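Local coordinates for protein angiotensin-converting enzyme (Anopheles gambiae, PDB 6S1Y) that probably acts as a zinc-dependent peptidase of the angiotensin-converting enzyme family, cleaving peptides in the mosquito, at residues A[362-367]-A[382-387]. Sequence-based numbering, arbitrary orientation.
Sequences IQYYLQ and GFHEAV. With ZN (zinc ion), chain G; KSN ((2~{S})-2-[[(4~{S})-4-azanyl-5-oxidanyl-5-oxidanylidene-pentanoyl]amino]pentanedioic acid), chain H.
One face of the His384 imidazole is covered by Tyr364, whose CD2 sits over the ring centre, 3.6 Å above its plane; the two planes are inclined at 34°. The edge of the Tyr364 ring abuts the backbone at Phe383 C and His384 N. The Tyr365 side chain runs roughly perpendicular to that of His384, and the rings meet obliquely, Tyr365 CE1 3.3 Å from His384 CE1. An unusual chi1 of -123° sets the imidazole between the two tyrosines, and its rotation is fixed by hydrogen bonds between His384 ND1 and His361 ND1 and between His384 NE2 and Tyr368 OH. His361 also binds the zinc ion, so His384 is a second-shell residue that probably orients this zinc-binding histidine. Val387 CG2 packs 3.7 Å from Tyr364 CD2, and Phe383 CB lies 3.6 Å from Tyr364 OH, which is hydrogen-bonded to Ala379 N. One residue beyond His384, Glu385 OE1 binds zinc at 1.9 Å, completing with His357 and His361 the HExxH-plus-glutamate site of gluzincins. The contact thus joins the zinc-binding helices 349-368 and 381-395, whose local axes approach to 9.7 Å at 120°. Strand 339-342 packs against Tyr365, helix 536-547 against Tyr364 and Phe383, and helix 495-514 against Glu385.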
ATOM      1  N   ILE A 362       4.926   4.736 -11.284  1.00 45.15           N
ATOM      2  CA  ILE A 362       5.103   5.260 -12.637  1.00 47.04           C
ATOM      3  C   ILE A 362       6.502   4.936 -13.156  1.00 48.88           C
ATOM      4  O   ILE A 362       6.665   4.396 -14.253  1.00 48.41           O
ATOM      5  CB  ILE A 362       4.843   6.776 -12.676  1.00 46.35           C
ATOM      6  CG1 ILE A 362       3.393   7.098 -12.330  1.00 43.72           C
ATOM      7  CG2 ILE A 362       5.188   7.323 -14.064  1.00 47.42           C
ATOM      8  CD1 ILE A 362       2.382   6.560 -13.304  1.00 46.03           C
ATOM      9  N   GLN A 363       7.533   5.250 -12.361  1.00 49.08           N
ATOM     10  CA  GLN A 363       8.904   4.987 -12.779  1.00 47.73           C
ATOM     11  C   GLN A 363       9.100   3.514 -13.104  1.00 49.68           C
ATOM     12  O   GLN A 363       9.805   3.165 -14.054  1.00 51.87           O
ATOM     13  CB  GLN A 363       9.874   5.423 -11.690  1.00 48.01           C
ATOM     14  CG  GLN A 363      11.338   5.230 -12.057  1.00 52.49           C
ATOM     15  CD  GLN A 363      11.781   6.132 -13.208  1.00 52.77           C
ATOM     16  OE1 GLN A 363      12.602   5.729 -14.037  1.00 53.40           O
ATOM     17  NE2 GLN A 363      11.242   7.356 -13.254  1.00 49.68           N
ATOM     18  N   TYR A 364       8.503   2.627 -12.319  1.00 48.40           N
ATOM     19  CA  TYR A 364       8.640   1.208 -12.607  1.00 49.26           C
ATOM     20  C   TYR A 364       8.025   0.906 -13.971  1.00 49.89           C
ATOM     21  O   TYR A 364       8.644   0.249 -14.815  1.00 47.69           O
ATOM     22  CB  TYR A 364       7.982   0.402 -11.489  1.00 47.98           C
ATOM     23  CG  TYR A 364       8.553  -0.978 -11.164  1.00 49.83           C
ATOM     24  CD1 TYR A 364       9.367  -1.673 -12.047  1.00 48.61           C
ATOM     25  CD2 TYR A 364       8.245  -1.584  -9.941  1.00 50.16           C
ATOM     26  CE1 TYR A 364       9.861  -2.954 -11.722  1.00 49.50           C
ATOM     27  CE2 TYR A 364       8.733  -2.836  -9.600  1.00 50.06           C
ATOM     28  CZ  TYR A 364       9.537  -3.529 -10.488  1.00 51.94           C
ATOM     29  OH  TYR A 364       9.992  -4.781 -10.101  1.00 49.15           O
ATOM     30  N   TYR A 365       6.807   1.417 -14.210  1.00 49.50           N
ATOM     31  CA  TYR A 365       6.180   1.292 -15.521  1.00 48.94           C
ATOM     32  C   TYR A 365       7.152   1.718 -16.624  1.00 49.89           C
ATOM     33  O   TYR A 365       7.382   0.978 -17.589  1.00 48.50           O
ATOM     34  CB  TYR A 365       4.900   2.141 -15.584  1.00 50.29           C
ATOM     35  CG  TYR A 365       3.765   1.779 -14.611  1.00 48.78           C
ATOM     36  CD1 TYR A 365       3.643   0.503 -14.065  1.00 47.46           C
ATOM     37  CD2 TYR A 365       2.823   2.739 -14.245  1.00 46.50           C
ATOM     38  CE1 TYR A 365       2.618   0.194 -13.190  1.00 47.56           C
ATOM     39  CE2 TYR A 365       1.783   2.436 -13.375  1.00 47.33           C
ATOM     40  CZ  TYR A 365       1.686   1.168 -12.850  1.00 47.92           C
ATOM     41  OH  TYR A 365       0.654   0.891 -11.979  1.00 49.75           O
ATOM     42  N   LEU A 366       7.752   2.910 -16.482  1.00 48.61           N
ATOM     43  CA  LEU A 366       8.623   3.431 -17.530  1.00 50.44           C
ATOM     44  C   LEU A 366       9.851   2.557 -17.719  1.00 52.61           C
ATOM     45  O   LEU A 366      10.315   2.384 -18.851  1.00 54.29           O
ATOM     46  CB  LEU A 366       9.031   4.870 -17.224  1.00 48.29           C
ATOM     47  CG  LEU A 366       7.855   5.848 -17.260  1.00 48.76           C
ATOM     48  CD1 LEU A 366       8.245   7.183 -16.652  1.00 49.57           C
ATOM     49  CD2 LEU A 366       7.326   6.066 -18.704  1.00 51.62           C
ATOM     50  N   GLN A 367      10.359   1.950 -16.641  1.00 52.87           N
ATOM     51  CA  GLN A 367      11.596   1.181 -16.744  1.00 54.03           C
ATOM     52  C   GLN A 367      11.399  -0.167 -17.430  1.00 53.91           C
ATOM     53  O   GLN A 367      12.354  -0.705 -17.998  1.00 55.96           O
ATOM     54  CB  GLN A 367      12.206   0.956 -15.357  1.00 53.49           C
ATOM     55  CG  GLN A 367      12.782   2.211 -14.731  1.00 55.39           C
ATOM     56  CD  GLN A 367      14.025   2.700 -15.467  1.00 57.13           C
ATOM     57  OE1 GLN A 367      14.869   1.903 -15.864  1.00 58.70           O
ATOM     58  NE2 GLN A 367      14.136   4.010 -15.640  1.00 55.50           N
ATOM     59  N   GLY A 382       5.323  -6.846  -4.043  1.00 46.62           N
ATOM     60  CA  GLY A 382       5.977  -5.982  -3.082  1.00 43.73           C
ATOM     61  C   GLY A 382       7.046  -5.106  -3.683  1.00 44.71           C
ATOM     62  O   GLY A 382       7.290  -3.997  -3.190  1.00 46.56           O
ATOM     63  N   PHE A 383       7.714  -5.570  -4.736  1.00 44.96           N
ATOM     64  CA  PHE A 383       8.660  -4.689  -5.415  1.00 46.17           C
ATOM     65  C   PHE A 383       7.972  -3.421  -5.907  1.00 45.16           C
ATOM     66  O   PHE A 383       8.514  -2.322  -5.778  1.00 46.22           O
ATOM     67  CB  PHE A 383       9.311  -5.396  -6.600  1.00 47.11           C
ATOM     68  CG  PHE A 383      10.436  -6.308  -6.229  1.00 47.98           C
ATOM     69  CD1 PHE A 383      10.243  -7.342  -5.339  1.00 48.56           C
ATOM     70  CD2 PHE A 383      11.679  -6.154  -6.821  1.00 49.38           C
ATOM     71  CE1 PHE A 383      11.268  -8.191  -5.016  1.00 51.12           C
ATOM     72  CE2 PHE A 383      12.708  -7.003  -6.516  1.00 52.22           C
ATOM     73  CZ  PHE A 383      12.513  -8.026  -5.608  1.00 51.44           C
ATOM     74  N   HIS A 384       6.773  -3.548  -6.479  1.00 46.11           N
ATOM     75  CA  HIS A 384       6.090  -2.371  -7.011  1.00 45.25           C
ATOM     76  C   HIS A 384       5.774  -1.358  -5.923  1.00 46.28           C
ATOM     77  O   HIS A 384       5.926  -0.145  -6.124  1.00 45.26           O
ATOM     78  CB  HIS A 384       4.807  -2.783  -7.705  1.00 48.16           C
ATOM     79  CG  HIS A 384       4.740  -2.336  -9.124  1.00 50.85           C
ATOM     80  ND1 HIS A 384       4.656  -1.008  -9.476  1.00 48.91           N
ATOM     81  CD2 HIS A 384       4.773  -3.034 -10.282  1.00 51.07           C
ATOM     82  CE1 HIS A 384       4.615  -0.906 -10.791  1.00 48.65           C
ATOM     83  NE2 HIS A 384       4.688  -2.120 -11.303  1.00 49.83           N
ATOM     84  N   GLU A 385       5.321  -1.840  -4.754  1.00 45.68           N
ATOM     85  CA  GLU A 385       4.987  -0.938  -3.656  1.00 46.02           C
ATOM     86  C   GLU A 385       6.226  -0.351  -2.998  1.00 42.59           C
ATOM     87  O   GLU A 385       6.148   0.719  -2.396  1.00 43.86           O
ATOM     88  CB  GLU A 385       4.133  -1.695  -2.630  1.00 45.56           C
ATOM     89  CG  GLU A 385       2.905  -2.357  -3.235  1.00 44.81           C
ATOM     90  CD  GLU A 385       2.016  -1.351  -3.936  1.00 45.78           C
ATOM     91  OE1 GLU A 385       2.079  -0.156  -3.583  1.00 44.79           O
ATOM     92  OE2 GLU A 385       1.281  -1.766  -4.849  1.00 46.70           O
ATOM     93  N   ALA A 386       7.372  -1.006  -3.127  1.00 43.01           N
ATOM     94  CA  ALA A 386       8.578  -0.552  -2.439  1.00 43.91           C
ATOM     95  C   ALA A 386       9.261   0.635  -3.111  1.00 45.23           C
ATOM     96  O   ALA A 386       9.943   1.413  -2.429  1.00 45.36           O
ATOM     97  CB  ALA A 386       9.575  -1.710  -2.339  1.00 45.79           C
ATOM     98  N   VAL A 387       9.085   0.814  -4.426  1.00 45.61           N
ATOM     99  CA  VAL A 387       9.985   1.697  -5.172  1.00 45.08           C
ATOM    100  C   VAL A 387       9.899   3.133  -4.655  1.00 45.83           C
ATOM    101  O   VAL A 387      10.914   3.750  -4.319  1.00 45.30           O
ATOM    102  CB  VAL A 387       9.681   1.648  -6.681  1.00 43.79           C
ATOM    103  CG1 VAL A 387      10.509   2.709  -7.389  1.00 43.36           C
ATOM    104  CG2 VAL A 387       9.946   0.262  -7.238  1.00 46.63           C
TER
HETATM  105 ZN    ZN G 709       1.206   1.387  -4.360  1.00 45.32          ZN
HETATM  106  C10 KSN H 710      -4.755   0.231  -6.751  0.62 54.97           C
HETATM  107  C13 KSN H 710      -1.229   2.039  -4.320  0.62 46.66           C
HETATM  108  C17 KSN H 710      -2.885   2.578   1.984  0.62 46.93           C
HETATM  109  C02 KSN H 710      -1.472   2.709   1.404  0.62 47.60           C
HETATM  110  C03 KSN H 710      -1.353   2.521  -0.115  0.62 46.92           C
HETATM  111  C04 KSN H 710      -2.616   2.714  -0.938  0.62 46.80           C
HETATM  112  C05 KSN H 710      -2.549   3.836  -2.006  0.62 48.20           C
HETATM  113  C07 KSN H 710      -2.735   2.213  -4.007  0.62 48.54           C
HETATM  114  C08 KSN H 710      -3.638   2.018  -5.219  0.62 49.29           C
HETATM  115  C09 KSN H 710      -3.644   0.567  -5.736  0.62 50.71           C
HETATM  116  N01 KSN H 710      -0.569   1.743   2.040  0.62 47.77           N
HETATM  117  N06 KSN H 710      -2.667   3.569  -3.447  0.62 47.43           N
HETATM  118  O11 KSN H 710      -5.777   0.982  -6.832  0.62 55.14           O
HETATM  119  O12 KSN H 710      -4.674  -0.799  -7.504  0.62 56.73           O
HETATM  120  O14 KSN H 710      -0.591   3.038  -4.753  0.62 46.20           O
HETATM  121  O15 KSN H 710      -0.628   0.966  -4.121  0.62 46.88           O
HETATM  122  O16 KSN H 710      -2.467   4.973  -1.648  0.62 47.41           O
HETATM  123  O18 KSN H 710      -3.610   3.609   2.002  0.62 47.97           O
HETATM  124  O19 KSN H 710      -3.368   1.512   2.452  0.62 44.86           O